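Local coordinates for protein paenibacillus xanthan lyase (Paenibacillus, PDB 6F2P) that cleaves the polysaccharide xanthan as a promiscuous lyase, probably releasing terminal mannosyl units from its side chains by elimination, at residues W538-I548 against Y561-L572; S674-T682 against I691-S699. All blocks are in the same frame, centred on the assembly; numbering follows the deposited sequence.

In the fold
Contacts 1 and 2 both join neighbouring antiparallel strands, but in different domains and at different depths. Contact 1 lies far from the centre of the chain and is partly buried; it carries two hairpin arms from one sheet of the super-sandwich domain into another, with an apolar cluster at the corner and a polar, partly exposed rim. Contact 2 is a buried hairpin in the C-terminal beta-sandwich domain, with an aliphatic face and a serine-rich one. They share no strand, and the nearest atoms of contact 1 and contact 2 are about 16 Å apart. Strand 457-462 relates them: it belongs to the same sheet as strands 545-550 and 559-563 and packs on the serine face of contact 2.

Contact 1. Residues W538-I548 against Y561-L572; sequences WSETMTGTNYI and YYFPGGAAVKGL. With CA (calcium ion), chain I.
Ile548 and Phe563 meet at the apolar centre, where the CD1 tip of Ile548 comes obliquely to CE1 of Phe563 at 3.8 Å. Val569 puts its CG2 over one face of the same ring, offset toward the rim, and Thr545 crosses the valine at about a right angle, its CB 3.8 Å from Val569 CG2. On the far side of Val569 the Met542 chain, bent at its last torsion (chi3 -71°), brings CE to 4.1 Å from Val569 CB. The cluster fills the corner where both segments turn from one sheet of the super-sandwich domain into another: strand 539-543 runs antiparallel to 566-572, and 545-548 to 561-563. A beta bulge shifts the register by one between the Met542-Val569 and Thr545-Ala567 pairs. It is tied by Met542 O, which accepts from Val569 N at 2.9 Å and from Thr545 OG1 at 2.6 Å, the two donors standing on opposite faces of the carbonyl plane. At the start of segment 538-548, the Trp538 ring lies obliquely on the backbone of Gly571, CZ3 3.6 Å from its C; at Ile548, the Tyr561 ring turns an edge to Ile548 O, while its hydroxyl hydrogen-bonds to Glu513. Thr541 and Lys570 run side by side on the outer surface, OG1 of the threonine 3.6 Å from CE of the lysine, whose ammonium reaches Asp605 in a salt bridge. At the type II turn from Phe563 to Gly566, one water links Asn546 OD1 to Phe563 O, and Gly565 O binds a calcium ion at 2.5 Å.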
ATOM      1  N   TRP A 538       1.872  40.663   3.708  1.00 23.28           N
ATOM      2  CA  TRP A 538       2.115  40.236   5.091  1.00 21.29           C
ATOM      3  C   TRP A 538       3.040  39.030   5.208  1.00 24.06           C
ATOM      4  O   TRP A 538       2.883  38.035   4.497  1.00 20.60           O
ATOM      5  CB  TRP A 538       0.811  39.921   5.806  1.00 22.49           C
ATOM      6  CG  TRP A 538       1.029  39.424   7.204  1.00 24.22           C
ATOM      7  CD1 TRP A 538       1.218  40.182   8.326  1.00 31.21           C
ATOM      8  CD2 TRP A 538       1.078  38.060   7.631  1.00 28.70           C
ATOM      9  NE1 TRP A 538       1.386  39.371   9.423  1.00 31.20           N
ATOM     10  CE2 TRP A 538       1.301  38.064   9.022  1.00 30.17           C
ATOM     11  CE3 TRP A 538       0.952  36.834   6.971  1.00 28.40           C
ATOM     12  CZ2 TRP A 538       1.401  36.891   9.762  1.00 23.02           C
ATOM     13  CZ3 TRP A 538       1.052  35.671   7.710  1.00 30.26           C
ATOM     14  CH2 TRP A 538       1.274  35.707   9.091  1.00 24.50           C
ATOM     15  N   SER A 539       3.992  39.129   6.130  1.00 26.92           N
ATOM     16  CA  SER A 539       5.032  38.124   6.282  1.00 25.99           C
ATOM     17  C   SER A 539       5.697  38.229   7.657  1.00 30.02           C
ATOM     18  O   SER A 539       6.185  39.300   8.045  1.00 31.96           O
ATOM     19  CB  SER A 539       6.072  38.287   5.181  1.00 21.18           C
ATOM     20  OG  SER A 539       7.090  37.313   5.295  1.00 35.07           O
ATOM     21  N   GLU A 540       5.717  37.111   8.381  1.00 28.34           N
ATOM     22  CA  GLU A 540       6.251  37.053   9.737  1.00 23.56           C
ATOM     23  C   GLU A 540       6.870  35.693  10.006  1.00 21.50           C
ATOM     24  O   GLU A 540       6.435  34.694   9.440  1.00 22.52           O
ATOM     25  CB  GLU A 540       5.129  37.242  10.759  1.00 26.15           C
ATOM     26  CG  GLU A 540       4.442  38.597  10.766  1.00 30.14           C
ATOM     27  CD  GLU A 540       3.468  38.718  11.923  1.00 32.67           C
ATOM     28  OE1 GLU A 540       2.782  39.759  12.047  1.00 33.36           O
ATOM     29  OE2 GLU A 540       3.393  37.756  12.717  1.00 29.07           O
ATOM     30  N   THR A 541       7.877  35.654  10.876  1.00 21.46           N
ATOM     31  CA  THR A 541       8.284  34.404  11.510  1.00 25.28           C
ATOM     32  C   THR A 541       7.692  34.369  12.915  1.00 24.54           C
ATOM     33  O   THR A 541       8.247  34.960  13.836  1.00 31.30           O
ATOM     34  CB  THR A 541       9.807  34.267  11.588  1.00 21.34           C
ATOM     35  OG1 THR A 541      10.352  34.248  10.267  1.00 34.84           O
ATOM     36  CG2 THR A 541      10.172  32.984  12.247  1.00 14.83           C
ATOM     37  N   MET A 542       6.556  33.686  13.063  1.00 22.76           N
ATOM     38  CA  MET A 542       5.757  33.718  14.293  1.00 27.24           C
ATOM     39  C   MET A 542       6.163  32.675  15.337  1.00 24.62           C
ATOM     40  O   MET A 542       5.820  31.497  15.205  1.00 21.84           O
ATOM     41  CB  MET A 542       4.289  33.494  13.954  1.00 20.41           C
ATOM     42  CG  MET A 542       3.772  34.362  12.853  1.00 18.46           C
ATOM     43  SD  MET A 542       2.071  33.932  12.446  1.00 23.93           S
ATOM     44  CE  MET A 542       2.311  32.341  11.633  1.00 20.17           C
ATOM     45  N   THR A 543       6.859  33.105  16.386  1.00 21.12           N
ATOM     46  CA  THR A 543       7.322  32.167  17.407  1.00 21.95           C
ATOM     47  C   THR A 543       6.301  31.940  18.518  1.00 20.20           C
ATOM     48  O   THR A 543       5.373  32.736  18.708  1.00 16.14           O
ATOM     49  CB  THR A 543       8.667  32.591  18.025  1.00 24.51           C
ATOM     50  OG1 THR A 543       8.588  33.953  18.463  1.00 26.06           O
ATOM     51  CG2 THR A 543       9.784  32.449  17.008  1.00 17.92           C
ATOM     52  N   GLY A 544       6.484  30.846  19.253  1.00 19.35           N
ATOM     53  CA  GLY A 544       5.566  30.487  20.316  1.00 15.38           C
ATOM     54  C   GLY A 544       4.143  30.356  19.813  1.00 16.08           C
ATOM     55  O   GLY A 544       3.183  30.720  20.501  1.00 15.61           O
ATOM     56  N   THR A 545       3.998  29.838  18.598  1.00 17.35           N
ATOM     57  CA  THR A 545       2.673  29.663  18.028  1.00 19.55           C
ATOM     58  C   THR A 545       2.005  28.425  18.620  1.00 17.90           C
ATOM     59  O   THR A 545       2.562  27.320  18.566  1.00 12.27           O
ATOM     60  CB  THR A 545       2.726  29.547  16.502  1.00 15.75           C
ATOM     61  OG1 THR A 545       3.517  30.617  15.972  1.00 19.09           O
ATOM     62  CG2 THR A 545       1.312  29.609  15.921  1.00 12.76           C
ATOM     63  N   ASN A 546       0.815  28.620  19.184  1.00 14.23           N
ATOM     64  CA  ASN A 546       0.071  27.527  19.800  1.00 17.61           C
ATOM     65  C   ASN A 546      -1.035  27.037  18.888  1.00 19.73           C
ATOM     66  O   ASN A 546      -1.206  25.834  18.663  1.00 17.91           O
ATOM     67  CB  ASN A 546      -0.528  27.979  21.128  1.00 14.44           C
ATOM     68  CG  ASN A 546       0.525  28.351  22.135  1.00 16.27           C
ATOM     69  OD1 ASN A 546       1.594  27.733  22.191  1.00 17.49           O
ATOM     70  ND2 ASN A 546       0.242  29.373  22.938  1.00 21.04           N
ATOM     71  N   TYR A 547      -1.799  27.984  18.370  1.00 17.22           N
ATOM     72  CA  TYR A 547      -2.837  27.651  17.422  1.00 20.46           C
ATOM     73  C   TYR A 547      -3.027  28.773  16.409  1.00 24.24           C
ATOM     74  O   TYR A 547      -2.556  29.893  16.612  1.00 25.54           O
ATOM     75  CB  TYR A 547      -4.149  27.306  18.136  1.00 17.92           C
ATOM     76  CG  TYR A 547      -4.587  28.297  19.193  1.00 22.25           C
ATOM     77  CD1 TYR A 547      -4.070  28.244  20.484  1.00 23.38           C
ATOM     78  CD2 TYR A 547      -5.542  29.268  18.911  1.00 18.82           C
ATOM     79  CE1 TYR A 547      -4.480  29.144  21.459  1.00 27.05           C
ATOM     80  CE2 TYR A 547      -5.956  30.167  19.872  1.00 18.05           C
ATOM     81  CZ  TYR A 547      -5.427  30.103  21.147  1.00 26.65           C
ATOM     82  OH  TYR A 547      -5.843  31.000  22.115  1.00 23.99           O
ATOM     83  N   ILE A 548      -3.699  28.449  15.310  1.00 21.52           N
ATOM     84  CA  ILE A 548      -3.936  29.384  14.228  1.00 20.17           C
ATOM     85  C   ILE A 548      -5.326  29.092  13.680  1.00 22.41           C
ATOM     86  O   ILE A 548      -5.732  27.930  13.601  1.00 17.67           O
ATOM     87  CB  ILE A 548      -2.894  29.192  13.096  1.00 21.65           C
ATOM     88  CG1 ILE A 548      -1.495  29.591  13.561  1.00 18.19           C
ATOM     89  CG2 ILE A 548      -3.257  30.008  11.865  1.00 19.35           C
ATOM     90  CD1 ILE A 548      -0.455  29.538  12.464  1.00 17.31           C
ATOM     91  N   TYR A 561      -5.301  25.085  13.086  1.00 14.76           N
ATOM     92  CA  TYR A 561      -3.998  24.436  13.181  1.00 13.50           C
ATOM     93  C   TYR A 561      -3.522  24.504  14.626  1.00 16.57           C
ATOM     94  O   TYR A 561      -3.355  25.581  15.184  1.00 20.75           O
ATOM     95  CB  TYR A 561      -2.966  25.107  12.275  1.00 14.97           C
ATOM     96  CG  TYR A 561      -3.444  25.382  10.869  1.00 18.89           C
ATOM     97  CD1 TYR A 561      -4.334  26.422  10.609  1.00 16.95           C
ATOM     98  CD2 TYR A 561      -2.985  24.627   9.796  1.00 15.93           C
ATOM     99  CE1 TYR A 561      -4.777  26.686   9.333  1.00 18.19           C
ATOM    100  CE2 TYR A 561      -3.423  24.888   8.504  1.00 16.29           C
ATOM    101  CZ  TYR A 561      -4.323  25.922   8.288  1.00 18.79           C
ATOM    102  OH  TYR A 561      -4.785  26.210   7.034  1.00 17.48           O
ATOM    103  N   TYR A 562      -3.307  23.351  15.236  1.00 14.10           N
ATOM    104  CA  TYR A 562      -2.832  23.322  16.601  1.00 14.77           C
ATOM    105  C   TYR A 562      -1.393  22.835  16.583  1.00 15.64           C
ATOM    106  O   TYR A 562      -1.057  21.901  15.859  1.00 15.95           O
ATOM    107  CB  TYR A 562      -3.754  22.446  17.459  1.00 16.69           C
ATOM    108  CG  TYR A 562      -3.143  21.911  18.733  1.00 20.67           C
ATOM    109  CD1 TYR A 562      -2.610  22.764  19.689  1.00 21.30           C
ATOM    110  CD2 TYR A 562      -3.119  20.546  18.984  1.00 16.65           C
ATOM    111  CE1 TYR A 562      -2.044  22.271  20.844  1.00 21.34           C
ATOM    112  CE2 TYR A 562      -2.563  20.042  20.136  1.00 20.63           C
ATOM    113  CZ  TYR A 562      -2.025  20.903  21.065  1.00 26.38           C
ATOM    114  OH  TYR A 562      -1.468  20.386  22.218  1.00 22.02           O
ATOM    115  N   PHE A 563      -0.533  23.499  17.348  1.00 18.53           N
ATOM    116  CA  PHE A 563       0.880  23.141  17.373  1.00 20.86           C
ATOM    117  C   PHE A 563       1.324  22.679  18.757  1.00 18.71           C
ATOM    118  O   PHE A 563       1.677  23.489  19.606  1.00 22.38           O
ATOM    119  CB  PHE A 563       1.734  24.299  16.847  1.00 13.28           C
ATOM    120  CG  PHE A 563       1.355  24.721  15.458  1.00 18.28           C
ATOM    121  CD1 PHE A 563       0.344  25.651  15.248  1.00 18.36           C
ATOM    122  CD2 PHE A 563       1.970  24.153  14.355  1.00 14.51           C
ATOM    123  CE1 PHE A 563      -0.027  26.025  13.959  1.00 13.50           C
ATOM    124  CE2 PHE A 563       1.604  24.524  13.074  1.00 14.12           C
ATOM    125  CZ  PHE A 563       0.604  25.462  12.880  1.00 13.49           C
ATOM    126  N   PRO A 564       1.300  21.359  18.979  1.00 21.32           N
ATOM    127  CA  PRO A 564       1.654  20.755  20.271  1.00 17.32           C
ATOM    128  C   PRO A 564       3.035  21.200  20.745  1.00 18.92           C
ATOM    129  O   PRO A 564       4.050  20.991  20.055  1.00 16.72           O
ATOM    130  CB  PRO A 564       1.652  19.258  19.968  1.00 15.04           C
ATOM    131  CG  PRO A 564       0.720  19.117  18.802  1.00 22.03           C
ATOM    132  CD  PRO A 564       0.884  20.354  17.983  1.00 18.10           C
ATOM    133  N   GLY A 565       3.062  21.831  21.915  1.00 15.69           N
ATOM    134  CA  GLY A 565       4.307  22.271  22.516  1.00 18.77           C
ATOM    135  C   GLY A 565       4.706  23.645  22.037  1.00 20.23           C
ATOM    136  O   GLY A 565       5.729  24.185  22.458  1.00 19.10           O
ATOM    137  N   GLY A 566       3.883  24.211  21.159  1.00 17.73           N
ATOM    138  CA  GLY A 566       4.215  25.451  20.487  1.00 17.12           C
ATOM    139  C   GLY A 566       5.231  25.250  19.373  1.00 18.38           C
ATOM    140  O   GLY A 566       6.059  24.338  19.442  1.00 19.16           O
ATOM    141  N   ALA A 567       5.171  26.098  18.343  1.00 16.70           N
ATOM    142  CA  ALA A 567       6.137  26.040  17.243  1.00 19.17           C
ATOM    143  C   ALA A 567       6.463  27.410  16.662  1.00 18.87           C
ATOM    144  O   ALA A 567       5.669  28.353  16.749  1.00 18.13           O
ATOM    145  CB  ALA A 567       5.644  25.111  16.136  1.00 13.91           C
ATOM    146  N   ALA A 568       7.646  27.504  16.066  1.00 14.51           N
ATOM    147  CA  ALA A 568       8.004  28.660  15.256  1.00 18.85           C
ATOM    148  C   ALA A 568       7.461  28.451  13.840  1.00 16.87           C
ATOM    149  O   ALA A 568       8.011  27.661  13.064  1.00 13.14           O
ATOM    150  CB  ALA A 568       9.512  28.847  15.229  1.00 12.00           C
ATOM    151  N   VAL A 569       6.377  29.155  13.522  1.00 14.36           N
ATOM    152  CA  VAL A 569       5.714  29.037  12.225  1.00 20.62           C
ATOM    153  C   VAL A 569       5.877  30.296  11.361  1.00 21.15           C
ATOM    154  O   VAL A 569       5.401  31.370  11.731  1.00 22.45           O
ATOM    155  CB  VAL A 569       4.202  28.784  12.397  1.00 17.35           C
ATOM    156  CG1 VAL A 569       3.556  28.463  11.051  1.00 13.62           C
ATOM    157  CG2 VAL A 569       3.957  27.678  13.404  1.00 17.35           C
ATOM    158  N   LYS A 570       6.526  30.160  10.207  1.00 19.30           N
ATOM    159  CA  LYS A 570       6.612  31.262   9.242  1.00 23.18           C
ATOM    160  C   LYS A 570       5.313  31.407   8.456  1.00 18.62           C
ATOM    161  O   LYS A 570       4.667  30.416   8.117  1.00 19.49           O
ATOM    162  CB  LYS A 570       7.795  31.065   8.286  1.00 15.92           C
ATOM    163  CG  LYS A 570       9.136  31.047   8.995  1.00 16.71           C
ATOM    164  CD  LYS A 570      10.288  31.039   8.017  1.00 24.34           C
ATOM    165  CE  LYS A 570      11.613  31.202   8.743  1.00 24.44           C
ATOM    166  NZ  LYS A 570      12.739  31.411   7.794  1.00 26.59           N
ATOM    167  N   GLY A 571       4.932  32.648   8.175  1.00 19.97           N
ATOM    168  CA  GLY A 571       3.684  32.927   7.490  1.00 17.82           C
ATOM    169  C   GLY A 571       3.859  33.930   6.367  1.00 28.71           C
ATOM    170  O   GLY A 571       4.707  34.824   6.443  1.00 29.81           O
ATOM    171  N   LEU A 572       3.056  33.781   5.317  1.00 25.25           N
ATOM    172  CA  LEU A 572       3.126  34.673   4.172  1.00 17.65           C
ATOM    173  C   LEU A 572       1.771  34.774   3.487  1.00 23.13           C
ATOM    174  O   LEU A 572       1.226  33.771   3.026  1.00 29.99           O
ATOM    175  CB  LEU A 572       4.172  34.177   3.177  1.00 15.14           C
ATOM    176  CG  LEU A 572       4.244  34.935   1.844  1.00 23.47           C
ATOM    177  CD1 LEU A 572       4.586  36.410   2.049  1.00 21.93           C
ATOM    178  CD2 LEU A 572       5.252  34.301   0.902  1.00 19.82           C
TER
HETATM  179 CA    CA I1108       8.162  23.732  22.893  1.00 39.56          CA
HETATM  180  O   HOH W   1       0.695  24.984  21.802  1.00 18.81           O
HETATM  181  O   HOH W   2       8.549  24.983  20.900  1.00 30.63           O

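Contact 2. Residues S674-T682 against I691-S699; sequences SNRKASVMT and ISVSDPTQS. With CA (calcium ion), chain J.
Val680 and Ile691 lie side by side and point the same way, CG1 of the valine 3.9 Å from CG2 of the isoleucine. Thr682 runs alongside the other branch of Ile691: with OG1 between the backbone N and the carbonyl carbon (chi1 68°), its CG2 is left anti to that carbon, and the methyl sits 4.0 Å from Ile691 CG1. Val693 completes this face of the hairpin. On the reverse, Ser679 and Ser694 are a hydrogen-bonded antiparallel pair, and Pro696 extends the same side with its ring carbon CG 3.8 Å from Ser679 CB. Lys677 crosses Thr697 at about a right angle, CD against CG2 at 3.7 Å. The turn behind them is gripped by Asp695 OD1, which takes Thr697 OG1 on its syn lone pair at 2.6 Å and Thr697 N from above the carboxylate plane, making an Asx turn; a water joins the same oxygen to Lys677 O. Next in the chain, Gln698 OE1 binds a calcium ion at 2.5 Å. Flanked by strands 656-661 and 744-750 in one sheet of the beta-sandwich, the hairpin sets Ile691 on Val708 of strand 703-708 in the other sheet, while Ser692 and Ser694 hydrogen-bond to Thr460 and Gly459 of strand 457-462 in the super-sandwich domain.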
ATOM      1  N   SER A 674       6.450  -4.033  18.749  1.00 19.03           N
ATOM      2  CA  SER A 674       6.615  -4.676  17.448  1.00 16.32           C
ATOM      3  C   SER A 674       8.077  -4.995  17.213  1.00 17.73           C
ATOM      4  O   SER A 674       8.958  -4.221  17.590  1.00 17.20           O
ATOM      5  CB  SER A 674       6.098  -3.788  16.314  1.00 20.85           C
ATOM      6  OG  SER A 674       6.411  -4.352  15.047  1.00 17.18           O
ATOM      7  N   ASN A 675       8.333  -6.136  16.584  1.00 17.48           N
ATOM      8  CA  ASN A 675       9.700  -6.533  16.280  1.00 17.22           C
ATOM      9  C   ASN A 675      10.053  -6.256  14.822  1.00 16.94           C
ATOM     10  O   ASN A 675      11.125  -6.629  14.362  1.00 23.02           O
ATOM     11  CB  ASN A 675       9.919  -8.015  16.599  1.00 19.73           C
ATOM     12  CG  ASN A 675       9.243  -8.938  15.597  1.00 19.53           C
ATOM     13  OD1 ASN A 675       8.235  -8.582  14.991  1.00 19.76           O
ATOM     14  ND2 ASN A 675       9.797 -10.131  15.422  1.00 17.08           N
ATOM     15  N   ARG A 676       9.144  -5.611  14.098  1.00 13.06           N
ATOM     16  CA  ARG A 676       9.353  -5.319  12.680  1.00 16.79           C
ATOM     17  C   ARG A 676       8.778  -3.958  12.307  1.00 17.40           C
ATOM     18  O   ARG A 676       7.881  -3.455  12.982  1.00 18.52           O
ATOM     19  CB  ARG A 676       8.693  -6.392  11.809  1.00 13.99           C
ATOM     20  CG  ARG A 676       9.351  -7.772  11.872  1.00 20.40           C
ATOM     21  CD  ARG A 676      10.736  -7.776  11.231  1.00 19.27           C
ATOM     22  NE  ARG A 676      11.357  -9.099  11.274  1.00 24.82           N
ATOM     23  CZ  ARG A 676      12.060  -9.580  12.302  1.00 32.40           C
ATOM     24  NH1 ARG A 676      12.242  -8.854  13.401  1.00 24.18           N
ATOM     25  NH2 ARG A 676      12.584 -10.800  12.232  1.00 32.88           N
ATOM     26  N   LYS A 677       9.296  -3.362  11.238  1.00 15.28           N
ATOM     27  CA  LYS A 677       8.645  -2.202  10.639  1.00 20.96           C
ATOM     28  C   LYS A 677       7.169  -2.527  10.459  1.00 16.87           C
ATOM     29  O   LYS A 677       6.823  -3.606   9.979  1.00 15.22           O
ATOM     30  CB  LYS A 677       9.266  -1.866   9.279  1.00 16.21           C
ATOM     31  CG  LYS A 677      10.738  -1.521   9.337  1.00 15.51           C
ATOM     32  CD  LYS A 677      11.362  -1.497   7.947  1.00 16.68           C
ATOM     33  CE  LYS A 677      12.855  -1.221   8.022  1.00 18.40           C
ATOM     34  NZ  LYS A 677      13.411  -0.891   6.690  1.00 21.64           N
ATOM     35  N   ALA A 678       6.300  -1.606  10.852  1.00 15.74           N
ATOM     36  CA  ALA A 678       4.874  -1.885  10.827  1.00  9.43           C
ATOM     37  C   ALA A 678       4.069  -0.622  11.011  1.00 10.82           C
ATOM     38  O   ALA A 678       4.526   0.334  11.630  1.00 15.41           O
ATOM     39  CB  ALA A 678       4.534  -2.865  11.923  1.00 18.59           C
ATOM     40  N   SER A 679       2.860  -0.614  10.477  1.00 10.37           N
ATOM     41  CA  SER A 679       1.910   0.422  10.825  1.00 10.73           C
ATOM     42  C   SER A 679       0.809  -0.259  11.635  1.00 15.43           C
ATOM     43  O   SER A 679       0.285  -1.298  11.236  1.00 17.20           O
ATOM     44  CB  SER A 679       1.351   1.071   9.572  1.00 12.25           C
ATOM     45  OG  SER A 679       0.528   2.169   9.911  1.00 16.09           O
ATOM     46  N   VAL A 680       0.484   0.300  12.794  1.00 13.29           N
ATOM     47  CA  VAL A 680      -0.418  -0.365  13.725  1.00 12.56           C
ATOM     48  C   VAL A 680      -1.466   0.605  14.245  1.00 14.20           C
ATOM     49  O   VAL A 680      -1.159   1.771  14.500  1.00 15.37           O
ATOM     50  CB  VAL A 680       0.369  -0.935  14.914  1.00 13.37           C
ATOM     51  CG1 VAL A 680      -0.550  -1.633  15.902  1.00  8.48           C
ATOM     52  CG2 VAL A 680       1.451  -1.873  14.410  1.00 13.66           C
ATOM     53  N   MET A 681      -2.705   0.138  14.382  1.00 13.11           N
ATOM     54  CA  MET A 681      -3.758   0.951  14.978  1.00 14.67           C
ATOM     55  C   MET A 681      -4.585   0.124  15.962  1.00 17.65           C
ATOM     56  O   MET A 681      -4.935  -1.014  15.672  1.00 18.99           O
ATOM     57  CB  MET A 681      -4.633   1.590  13.897  1.00 11.69           C
ATOM     58  CG  MET A 681      -5.749   2.474  14.433  1.00 16.49           C
ATOM     59  SD  MET A 681      -6.365   3.685  13.233  1.00 19.46           S
ATOM     60  CE  MET A 681      -5.065   4.905  13.345  1.00 15.59           C
ATOM     61  N   THR A 682      -4.867   0.692  17.135  1.00 17.36           N
ATOM     62  CA  THR A 682      -5.644   0.003  18.165  1.00 13.27           C
ATOM     63  C   THR A 682      -6.944   0.738  18.487  1.00 15.67           C
ATOM     64  O   THR A 682      -7.004   1.968  18.462  1.00 14.05           O
ATOM     65  CB  THR A 682      -4.835  -0.178  19.475  1.00 14.20           C
ATOM     66  OG1 THR A 682      -4.607   1.100  20.088  1.00 13.24           O
ATOM     67  CG2 THR A 682      -3.486  -0.871  19.210  1.00 11.88           C
ATOM     68  N   ILE A 691      -6.784  -4.715  17.288  1.00 18.48           N
ATOM     69  CA  ILE A 691      -5.518  -4.266  16.727  1.00 19.76           C
ATOM     70  C   ILE A 691      -5.455  -4.484  15.214  1.00 18.61           C
ATOM     71  O   ILE A 691      -5.812  -5.550  14.710  1.00 20.29           O
ATOM     72  CB  ILE A 691      -4.337  -4.983  17.382  1.00 17.05           C
ATOM     73  CG1 ILE A 691      -4.339  -4.734  18.887  1.00 17.84           C
ATOM     74  CG2 ILE A 691      -3.021  -4.516  16.765  1.00 20.78           C
ATOM     75  CD1 ILE A 691      -4.464  -5.990  19.708  1.00 21.53           C
ATOM     76  N   SER A 692      -5.013  -3.463  14.492  1.00 14.77           N
ATOM     77  CA  SER A 692      -4.828  -3.575  13.051  1.00 15.49           C
ATOM     78  C   SER A 692      -3.349  -3.441  12.712  1.00 16.70           C
ATOM     79  O   SER A 692      -2.683  -2.513  13.178  1.00 18.65           O
ATOM     80  CB  SER A 692      -5.629  -2.503  12.322  1.00 14.20           C
ATOM     81  OG  SER A 692      -5.565  -2.681  10.917  1.00 16.45           O
ATOM     82  N   VAL A 693      -2.831  -4.375  11.919  1.00 16.54           N
ATOM     83  CA  VAL A 693      -1.410  -4.384  11.571  1.00 16.28           C
ATOM     84  C   VAL A 693      -1.185  -4.486  10.068  1.00 15.44           C
ATOM     85  O   VAL A 693      -1.907  -5.208   9.380  1.00 19.00           O
ATOM     86  CB  VAL A 693      -0.695  -5.577  12.222  1.00 15.98           C
ATOM     87  CG1 VAL A 693       0.820  -5.454  12.056  1.00 11.07           C
ATOM     88  CG2 VAL A 693      -1.066  -5.668  13.678  1.00 18.53           C
ATOM     89  N   SER A 694      -0.184  -3.777   9.556  1.00 13.16           N
ATOM     90  CA  SER A 694       0.208  -3.938   8.159  1.00 14.44           C
ATOM     91  C   SER A 694       1.709  -3.790   8.026  1.00 15.17           C
ATOM     92  O   SER A 694       2.350  -3.178   8.872  1.00 18.77           O
ATOM     93  CB  SER A 694      -0.483  -2.904   7.275  1.00 17.87           C
ATOM     94  OG  SER A 694       0.122  -1.634   7.431  1.00 20.76           O
ATOM     95  N   ASP A 695       2.263  -4.355   6.961  1.00 15.54           N
ATOM     96  CA  ASP A 695       3.666  -4.173   6.613  1.00 13.60           C
ATOM     97  C   ASP A 695       3.768  -3.177   5.454  1.00 21.81           C
ATOM     98  O   ASP A 695       3.592  -3.540   4.287  1.00 16.89           O
ATOM     99  CB  ASP A 695       4.270  -5.510   6.203  1.00 14.40           C
ATOM    100  CG  ASP A 695       5.597  -5.357   5.500  1.00 17.57           C
ATOM    101  OD1 ASP A 695       6.390  -4.486   5.921  1.00 15.72           O
ATOM    102  OD2 ASP A 695       5.839  -6.098   4.519  1.00 19.38           O
ATOM    103  N   PRO A 696       4.041  -1.906   5.771  1.00 22.26           N
ATOM    104  CA  PRO A 696       4.021  -0.878   4.728  1.00 12.97           C
ATOM    105  C   PRO A 696       5.173  -1.043   3.762  1.00 15.46           C
ATOM    106  O   PRO A 696       5.101  -0.477   2.675  1.00 17.15           O
ATOM    107  CB  PRO A 696       4.192   0.427   5.511  1.00 13.53           C
ATOM    108  CG  PRO A 696       3.860   0.089   6.917  1.00 18.86           C
ATOM    109  CD  PRO A 696       4.264  -1.337   7.108  1.00 18.14           C
ATOM    110  N   THR A 697       6.208  -1.792   4.139  1.00 15.39           N
ATOM    111  CA  THR A 697       7.364  -1.975   3.261  1.00 15.00           C
ATOM    112  C   THR A 697       6.993  -2.914   2.132  1.00 18.14           C
ATOM    113  O   THR A 697       7.633  -2.908   1.080  1.00 26.20           O
ATOM    114  CB  THR A 697       8.588  -2.568   3.999  1.00 18.39           C
ATOM    115  OG1 THR A 697       8.369  -3.961   4.264  1.00 15.19           O
ATOM    116  CG2 THR A 697       8.852  -1.838   5.300  1.00 17.27           C
ATOM    117  N   GLN A 698       5.964  -3.726   2.368  1.00 16.93           N
ATOM    118  CA  GLN A 698       5.488  -4.724   1.407  1.00 18.68           C
ATOM    119  C   GLN A 698       6.577  -5.710   0.989  1.00 21.13           C
ATOM    120  O   GLN A 698       6.457  -6.362  -0.049  1.00 22.64           O
ATOM    121  CB  GLN A 698       4.883  -4.061   0.159  1.00 20.39           C
ATOM    122  CG  GLN A 698       3.807  -3.027   0.447  1.00 18.78           C
ATOM    123  CD  GLN A 698       3.048  -2.611  -0.803  1.00 17.87           C
ATOM    124  OE1 GLN A 698       2.846  -3.413  -1.708  1.00 24.70           O
ATOM    125  NE2 GLN A 698       2.618  -1.355  -0.851  1.00 13.88           N
ATOM    126  N   SER A 699       7.634  -5.821   1.788  1.00 22.28           N
ATOM    127  CA  SER A 699       8.757  -6.678   1.418  1.00 23.93           C
ATOM    128  C   SER A 699       9.229  -7.576   2.563  1.00 21.99           C
ATOM    129  O   SER A 699      10.287  -8.197   2.494  1.00 28.06           O
ATOM    130  CB  SER A 699       9.908  -5.848   0.835  1.00 26.99           C
ATOM    131  OG  SER A 699      10.414  -4.927   1.782  1.00 35.34           O
TER
HETATM  132 CA    CA J1109       1.921  -3.894  -3.975  1.00 45.95          CA
HETATM  133  O   HOH W   3       7.696  -5.425   8.278  1.00 15.29           O
HETATM  134  O   HOH W   4       2.852  -4.296  -6.519  1.00 33.09           O
HETATM  135  O   HOH W   5       2.710  -1.397  -5.181  1.00 31.68           O
HETATM  136  O   HOH W   6       4.338  -5.228  -3.565  1.00 39.31           O